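Local coordinates for protein nicastrin (PDB 4R12) that probably serves as an essential, extracellular-facing subunit of the gamma-secretase complex, which cleaves membrane proteins such as Notch receptors and APP within the membrane, at residues Q289-N294 / I301-A306; S320-L325 / N393-V398. All blocks are in the same frame, centred on the assembly; numbering follows the deposited sequence.

Both contacts belong to the large lobe of nicastrin, yet they lie in different settings, their centres about 30 Å apart. Contact 1 is a surface contact between two parts of one disulfide-closed loop that are close in sequence; it rests on forked backbone bonds and a weakly bonded lysine-aspartate pair, with little apolar packing. Contact 2 is buried and joins strands 319-325 and 397-401, far apart in sequence; regular parallel backbone bonds run between them, and isoleucine and valine side chains pack on both faces. The two contacts share no strand: contact 1 is completed before the chain enters contact 2.

Contact 1 (Q289-N294 / I301-A306); sequences QCKTYN and IDPPRA
K291 and T292 both turn their backbone N-H groups onto the carbonyl of D302, the signature of a classic beta bulge in a short antiparallel bridge. A second bulge follows, for I301 and D302 both donate to the carbonyl of T292. Each of the two oxygens is therefore gripped twice. D302 O takes K291 N at 2.9 Å and T292 N at 3.1 Å; both donors lie in the carbonyl plane, and T292 N sits on a lone pair. At T292 O, I301 N is the shorter partner at 2.7 Å, approaching almost straight down the carbonyl bond (165°), whereas D302 N comes in on a lone pair from 3.3 Å.

Beside this backbone core, the K291 side chain bends at its third torsion (chi3 -63°) and forms a salt bridge with D302, whose CG stands anti to the backbone N (chi1 -176°), carrying the carboxylate out to meet NZ. K291 NZ lies nearly evenly between the two carboxylate oxygens, 3.1 Å from D302 OD2 and 3.3 Å from D302 OD1, and both hydrogen bonds are weak. The amide of N294 is satisfied from the chain between the two segments: OD1 accepts from K299 N and ND2 bonds to S298 OG.

This surface loop of the large lobe, between helices 276-287 and 309-313, is closed by the C290-C300 disulfide. C290 SG also sits over the centre of the Y293 ring. The P303 ring, after a cis peptide bond, sets its CD 4.0 Å from K291 CE and near Q289 O. At the other end I301 packs, its CG1 passing T292 CG2 and its CD1 resting on N294 CB at 3.6 Å.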
ATOM      1  N   GLN A 289      19.249  11.977 -17.104  1.00 43.94           N
ATOM      2  CA  GLN A 289      19.583  12.645 -18.350  1.00 47.06           C
ATOM      3  C   GLN A 289      18.957  11.882 -19.515  1.00 45.44           C
ATOM      4  O   GLN A 289      19.153  10.674 -19.654  1.00 46.29           O
ATOM      5  CB  GLN A 289      21.101  12.748 -18.516  1.00 50.33           C
ATOM      6  CG  GLN A 289      21.561  14.122 -18.966  1.00 53.03           C
ATOM      7  CD  GLN A 289      23.016  14.381 -18.635  1.00 57.88           C
ATOM      8  OE1 GLN A 289      23.333  14.968 -17.601  1.00 62.07           O
ATOM      9  NE2 GLN A 289      23.912  13.940 -19.514  1.00 56.12           N
ATOM     10  N   CYS A 290      18.175  12.576 -20.335  1.00 47.12           N
ATOM     11  CA  CYS A 290      17.552  11.936 -21.487  1.00 48.91           C
ATOM     12  C   CYS A 290      18.459  12.023 -22.713  1.00 52.43           C
ATOM     13  O   CYS A 290      18.882  13.111 -23.100  1.00 54.08           O
ATOM     14  CB  CYS A 290      16.199  12.570 -21.798  1.00 49.06           C
ATOM     15  SG  CYS A 290      15.341  11.809 -23.202  1.00 51.03           S
ATOM     16  N   LYS A 291      18.749  10.877 -23.321  1.00 49.50           N
ATOM     17  CA  LYS A 291      19.591  10.833 -24.514  1.00 53.27           C
ATOM     18  C   LYS A 291      18.766  11.005 -25.794  1.00 53.80           C
ATOM     19  O   LYS A 291      19.197  11.676 -26.735  1.00 57.47           O
ATOM     20  CB  LYS A 291      20.374   9.521 -24.559  1.00 53.48           C
ATOM     21  CG  LYS A 291      21.283   9.310 -23.362  1.00 56.27           C
ATOM     22  CD  LYS A 291      21.815   7.881 -23.317  1.00 60.65           C
ATOM     23  CE  LYS A 291      20.677   6.880 -23.153  1.00 60.05           C
ATOM     24  NZ  LYS A 291      21.143   5.463 -23.026  1.00 60.87           N
ATOM     25  N   THR A 292      17.578  10.406 -25.820  1.00 53.90           N
ATOM     26  CA  THR A 292      16.692  10.510 -26.976  1.00 54.54           C
ATOM     27  C   THR A 292      15.268  10.904 -26.577  1.00 51.59           C
ATOM     28  O   THR A 292      14.571  10.150 -25.893  1.00 49.84           O
ATOM     29  CB  THR A 292      16.642   9.184 -27.758  1.00 54.15           C
ATOM     30  OG1 THR A 292      17.976   8.732 -28.021  1.00 55.27           O
ATOM     31  CG2 THR A 292      15.895   9.362 -29.074  1.00 54.42           C
ATOM     32  N   TYR A 293      14.844  12.091 -27.012  1.00 53.59           N
ATOM     33  CA  TYR A 293      13.501  12.599 -26.741  1.00 53.84           C
ATOM     34  C   TYR A 293      12.488  12.165 -27.804  1.00 54.20           C
ATOM     35  O   TYR A 293      12.860  11.811 -28.921  1.00 55.99           O
ATOM     36  CB  TYR A 293      13.516  14.128 -26.666  1.00 55.02           C
ATOM     37  CG  TYR A 293      14.254  14.724 -25.487  1.00 56.57           C
ATOM     38  CD1 TYR A 293      15.634  14.858 -25.496  1.00 57.17           C
ATOM     39  CD2 TYR A 293      13.559  15.188 -24.379  1.00 56.10           C
ATOM     40  CE1 TYR A 293      16.303  15.417 -24.420  1.00 56.98           C
ATOM     41  CE2 TYR A 293      14.221  15.748 -23.302  1.00 54.18           C
ATOM     42  CZ  TYR A 293      15.589  15.863 -23.328  1.00 55.76           C
ATOM     43  OH  TYR A 293      16.240  16.421 -22.250  1.00 54.90           O
ATOM     44  N   ASN A 294      11.203  12.212 -27.461  1.00 54.49           N
ATOM     45  CA  ASN A 294      10.154  12.023 -28.460  1.00 56.18           C
ATOM     46  C   ASN A 294       9.905  13.347 -29.189  1.00 58.78           C
ATOM     47  O   ASN A 294      10.545  14.355 -28.872  1.00 60.02           O
ATOM     48  CB  ASN A 294       8.864  11.481 -27.820  1.00 54.10           C
ATOM     49  CG  ASN A 294       8.116  12.520 -26.991  1.00 54.27           C
ATOM     50  OD1 ASN A 294       8.691  13.491 -26.504  1.00 53.68           O
ATOM     51  ND2 ASN A 294       6.815  12.301 -26.817  1.00 54.34           N
ATOM     52  N   ILE A 301      12.610   8.656 -24.918  1.00 48.74           N
ATOM     53  CA  ILE A 301      12.655   7.335 -25.529  1.00 50.38           C
ATOM     54  C   ILE A 301      13.735   6.510 -24.854  1.00 50.36           C
ATOM     55  O   ILE A 301      13.562   5.322 -24.595  1.00 49.89           O
ATOM     56  CB  ILE A 301      12.952   7.409 -27.044  1.00 51.60           C
ATOM     57  CG1 ILE A 301      12.174   8.557 -27.696  1.00 52.71           C
ATOM     58  CG2 ILE A 301      12.661   6.072 -27.715  1.00 53.04           C
ATOM     59  CD1 ILE A 301      10.679   8.416 -27.595  1.00 52.15           C
ATOM     60  N   ASP A 302      14.855   7.164 -24.569  1.00 47.72           N
ATOM     61  CA  ASP A 302      16.018   6.485 -24.022  1.00 50.68           C
ATOM     62  C   ASP A 302      16.796   7.373 -23.051  1.00 49.84           C
ATOM     63  O   ASP A 302      17.365   8.381 -23.457  1.00 50.84           O
ATOM     64  CB  ASP A 302      16.931   6.024 -25.158  1.00 53.93           C
ATOM     65  CG  ASP A 302      18.106   5.229 -24.660  1.00 56.19           C
ATOM     66  OD1 ASP A 302      17.985   4.624 -23.571  1.00 54.13           O
ATOM     67  OD2 ASP A 302      19.150   5.211 -25.348  1.00 60.14           O
ATOM     68  N   PRO A 303      16.799   7.017 -21.753  1.00 49.88           N
ATOM     69  CA  PRO A 303      16.040   5.901 -21.173  1.00 48.53           C
ATOM     70  C   PRO A 303      14.552   6.233 -21.105  1.00 46.38           C
ATOM     71  O   PRO A 303      14.198   7.405 -21.053  1.00 44.53           O
ATOM     72  CB  PRO A 303      16.638   5.749 -19.774  1.00 46.32           C
ATOM     73  CG  PRO A 303      17.176   7.100 -19.447  1.00 47.61           C
ATOM     74  CD  PRO A 303      17.587   7.741 -20.741  1.00 49.48           C
ATOM     75  N   PRO A 304      13.692   5.212 -21.133  1.00 45.44           N
ATOM     76  CA  PRO A 304      12.255   5.483 -21.234  1.00 44.29           C
ATOM     77  C   PRO A 304      11.665   6.144 -19.992  1.00 38.91           C
ATOM     78  O   PRO A 304      11.820   5.651 -18.877  1.00 37.71           O
ATOM     79  CB  PRO A 304      11.647   4.093 -21.458  1.00 43.43           C
ATOM     80  CG  PRO A 304      12.695   3.127 -21.043  1.00 43.47           C
ATOM     81  CD  PRO A 304      14.008   3.782 -21.264  1.00 45.75           C
ATOM     82  N   ARG A 305      11.021   7.286 -20.215  1.00 39.62           N
ATOM     83  CA  ARG A 305      10.157   7.938 -19.234  1.00 37.47           C
ATOM     84  C   ARG A 305       8.919   8.454 -19.959  1.00 37.78           C
ATOM     85  O   ARG A 305       9.016   9.181 -20.956  1.00 37.10           O
ATOM     86  CB  ARG A 305      10.875   9.090 -18.532  1.00 38.44           C
ATOM     87  CG  ARG A 305      12.149   8.695 -17.801  1.00 37.50           C
ATOM     88  CD  ARG A 305      11.868   7.863 -16.554  1.00 36.28           C
ATOM     89  NE  ARG A 305      13.070   7.747 -15.731  1.00 36.54           N
ATOM     90  CZ  ARG A 305      14.003   6.816 -15.905  1.00 37.72           C
ATOM     91  NH1 ARG A 305      13.867   5.913 -16.871  1.00 36.09           N
ATOM     92  NH2 ARG A 305      15.075   6.790 -15.123  1.00 37.04           N
ATOM     93  N   ALA A 306       7.750   8.089 -19.459  1.00 37.93           N
ATOM     94  CA  ALA A 306       6.507   8.449 -20.123  1.00 37.95           C
ATOM     95  C   ALA A 306       6.106   9.913 -19.890  1.00 37.22           C
ATOM     96  O   ALA A 306       5.175  10.414 -20.520  1.00 38.36           O
ATOM     97  CB  ALA A 306       5.396   7.518 -19.659  1.00 36.65           C
TER

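Contact 2 (S320-L325 / N393-V398); sequences STIIEL and NKIPVV
The CD1 methyls of I322 and I395 meet at 3.9 Å, just before the chain at V397 joins strand 319-325 in parallel. I395 reaches this spot because its CG1 stands between the backbone N and the carbonyl carbon (chi1 59°), which lodges CD1 against both CG1 and CD1 of I322 while CG2 lies against S320 CA. V397 fills in next to them, its CG2 against I322 CB, and helix 385-389 covers this face through F388 and L389. On the other face I323 and V398 run alongside each other in the same direction, with I323 CD1 on V398 CB at 4.0 Å and V354 of helix 352-362 packed over both.

Just ahead of the second strand, the P396 ring wedges in beside the first: its CD sits 3.2 Å from S320 O, and its CG meets T321 OG1, the threonine side chain roughly perpendicular to the proline's. T321 OG1 also bonds back to S320 O, from above the carbonyl plane. A valine here would probably leave that carbonyl without its hydroxyl partner.

Nearly straight bonds, I322 N to P396 O, V398 N to I322 O and E324 N to V398 O, set the register. Strands 214-220, 319-325 and 397-401 thus run parallel within a mixed sheet flanked by helices, as in the related M28 aminopeptidase-like fold.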
ATOM      1  N   SER A 320      12.057  22.563   0.324  1.00 34.38           N
ATOM      2  CA  SER A 320      12.500  23.307   1.501  1.00 36.43           C
ATOM      3  C   SER A 320      11.816  22.838   2.784  1.00 36.02           C
ATOM      4  O   SER A 320      12.172  23.291   3.873  1.00 34.91           O
ATOM      5  CB  SER A 320      12.249  24.801   1.302  1.00 38.75           C
ATOM      6  OG  SER A 320      10.854  25.073   1.294  1.00 40.63           O
ATOM      7  N   THR A 321      10.842  21.940   2.642  1.00 32.14           N
ATOM      8  CA  THR A 321      10.104  21.378   3.772  1.00 30.64           C
ATOM      9  C   THR A 321       9.458  20.071   3.351  1.00 29.63           C
ATOM     10  O   THR A 321       8.849  20.004   2.298  1.00 29.16           O
ATOM     11  CB  THR A 321       8.991  22.320   4.278  1.00 32.92           C
ATOM     12  OG1 THR A 321       9.563  23.542   4.765  1.00 36.29           O
ATOM     13  CG2 THR A 321       8.200  21.657   5.396  1.00 30.71           C
ATOM     14  N   ILE A 322       9.591  19.031   4.165  1.00 30.09           N
ATOM     15  CA  ILE A 322       8.913  17.778   3.864  1.00 29.44           C
ATOM     16  C   ILE A 322       7.970  17.406   4.996  1.00 26.68           C
ATOM     17  O   ILE A 322       8.386  17.312   6.150  1.00 29.29           O
ATOM     18  CB  ILE A 322       9.916  16.628   3.634  1.00 28.32           C
ATOM     19  CG1 ILE A 322      10.759  16.906   2.384  1.00 28.49           C
ATOM     20  CG2 ILE A 322       9.176  15.305   3.504  1.00 28.80           C
ATOM     21  CD1 ILE A 322      11.864  15.880   2.146  1.00 29.71           C
ATOM     22  N   ILE A 323       6.701  17.212   4.663  1.00 26.20           N
ATOM     23  CA  ILE A 323       5.717  16.694   5.597  1.00 24.27           C
ATOM     24  C   ILE A 323       5.269  15.293   5.135  1.00 24.52           C
ATOM     25  O   ILE A 323       4.827  15.128   3.996  1.00 25.17           O
ATOM     26  CB  ILE A 323       4.481  17.623   5.689  1.00 27.20           C
ATOM     27  CG1 ILE A 323       4.912  19.084   5.869  1.00 28.14           C
ATOM     28  CG2 ILE A 323       3.544  17.186   6.808  1.00 25.17           C
ATOM     29  CD1 ILE A 323       5.571  19.352   7.205  1.00 30.63           C
ATOM     30  N   GLU A 324       5.378  14.299   6.010  1.00 24.41           N
ATOM     31  CA  GLU A 324       4.939  12.953   5.675  1.00 24.34           C
ATOM     32  C   GLU A 324       3.850  12.474   6.623  1.00 23.67           C
ATOM     33  O   GLU A 324       3.949  12.638   7.838  1.00 24.72           O
ATOM     34  CB  GLU A 324       6.104  11.955   5.706  1.00 24.25           C
ATOM     35  CG  GLU A 324       5.674  10.510   5.354  1.00 24.25           C
ATOM     36  CD  GLU A 324       6.836   9.537   5.333  1.00 25.29           C
ATOM     37  OE1 GLU A 324       7.991   9.990   5.538  1.00 25.83           O
ATOM     38  OE2 GLU A 324       6.598   8.316   5.130  1.00 24.29           O
ATOM     39  N   LEU A 325       2.808  11.883   6.050  1.00 22.71           N
ATOM     40  CA  LEU A 325       1.789  11.204   6.831  1.00 21.56           C
ATOM     41  C   LEU A 325       2.140   9.717   6.898  1.00 22.44           C
ATOM     42  O   LEU A 325       2.341   9.093   5.873  1.00 23.36           O
ATOM     43  CB  LEU A 325       0.411  11.403   6.198  1.00 20.49           C
ATOM     44  CG  LEU A 325       0.060  12.860   5.908  1.00 22.15           C
ATOM     45  CD1 LEU A 325      -1.371  12.922   5.409  1.00 22.58           C
ATOM     46  CD2 LEU A 325       0.249  13.729   7.158  1.00 23.65           C
ATOM     47  N   ASN A 393      20.247  16.928   4.725  1.00 41.36           N
ATOM     48  CA  ASN A 393      19.865  17.193   6.107  1.00 42.93           C
ATOM     49  C   ASN A 393      19.563  18.672   6.303  1.00 42.29           C
ATOM     50  O   ASN A 393      19.409  19.131   7.430  1.00 43.65           O
ATOM     51  CB  ASN A 393      20.976  16.757   7.070  1.00 48.47           C
ATOM     52  CG  ASN A 393      22.361  17.108   6.555  1.00 52.59           C
ATOM     53  OD1 ASN A 393      22.817  18.245   6.686  1.00 56.62           O
ATOM     54  ND2 ASN A 393      23.036  16.130   5.954  1.00 56.12           N
ATOM     55  N   LYS A 394      19.457  19.397   5.192  1.00 40.68           N
ATOM     56  CA  LYS A 394      19.392  20.858   5.181  1.00 43.09           C
ATOM     57  C   LYS A 394      17.995  21.440   5.400  1.00 43.51           C
ATOM     58  O   LYS A 394      17.841  22.657   5.541  1.00 43.48           O
ATOM     59  CB  LYS A 394      19.934  21.387   3.851  1.00 44.39           C
ATOM     60  CG  LYS A 394      21.420  21.685   3.824  1.00 49.56           C
ATOM     61  CD  LYS A 394      22.261  20.479   4.186  1.00 50.45           C
ATOM     62  CE  LYS A 394      23.744  20.828   4.143  1.00 55.42           C
ATOM     63  NZ  LYS A 394      24.590  19.744   4.710  1.00 54.44           N
ATOM     64  N   ILE A 395      16.979  20.583   5.416  1.00 39.88           N
ATOM     65  CA  ILE A 395      15.602  21.061   5.441  1.00 38.59           C
ATOM     66  C   ILE A 395      14.768  20.374   6.518  1.00 38.20           C
ATOM     67  O   ILE A 395      15.061  19.247   6.904  1.00 35.56           O
ATOM     68  CB  ILE A 395      14.922  20.853   4.076  1.00 38.71           C
ATOM     69  CG1 ILE A 395      14.927  19.373   3.702  1.00 37.14           C
ATOM     70  CG2 ILE A 395      15.629  21.666   2.995  1.00 37.92           C
ATOM     71  CD1 ILE A 395      14.023  19.058   2.549  1.00 34.94           C
ATOM     72  N   PRO A 396      13.725  21.059   7.011  1.00 34.26           N
ATOM     73  CA  PRO A 396      12.894  20.449   8.051  1.00 34.51           C
ATOM     74  C   PRO A 396      12.042  19.294   7.513  1.00 32.58           C
ATOM     75  O   PRO A 396      11.376  19.420   6.479  1.00 31.86           O
ATOM     76  CB  PRO A 396      12.023  21.614   8.528  1.00 34.27           C
ATOM     77  CG  PRO A 396      11.984  22.553   7.368  1.00 35.70           C
ATOM     78  CD  PRO A 396      13.324  22.449   6.724  1.00 35.53           C
ATOM     79  N   VAL A 397      12.089  18.177   8.225  1.00 32.44           N
ATOM     80  CA  VAL A 397      11.312  17.000   7.893  1.00 28.96           C
ATOM     81  C   VAL A 397      10.445  16.642   9.089  1.00 29.55           C
ATOM     82  O   VAL A 397      10.941  16.527  10.209  1.00 29.90           O
ATOM     83  CB  VAL A 397      12.213  15.814   7.525  1.00 30.12           C
ATOM     84  CG1 VAL A 397      11.380  14.551   7.333  1.00 29.14           C
ATOM     85  CG2 VAL A 397      13.037  16.125   6.270  1.00 29.20           C
ATOM     86  N   VAL A 398       9.145  16.517   8.854  1.00 28.22           N
ATOM     87  CA  VAL A 398       8.207  16.164   9.902  1.00 27.43           C
ATOM     88  C   VAL A 398       7.414  14.950   9.467  1.00 26.31           C
ATOM     89  O   VAL A 398       6.657  15.009   8.493  1.00 26.59           O
ATOM     90  CB  VAL A 398       7.236  17.308  10.227  1.00 28.43           C
ATOM     91  CG1 VAL A 398       6.288  16.881  11.342  1.00 30.02           C
ATOM     92  CG2 VAL A 398       8.007  18.589  10.619  1.00 30.44           C
TER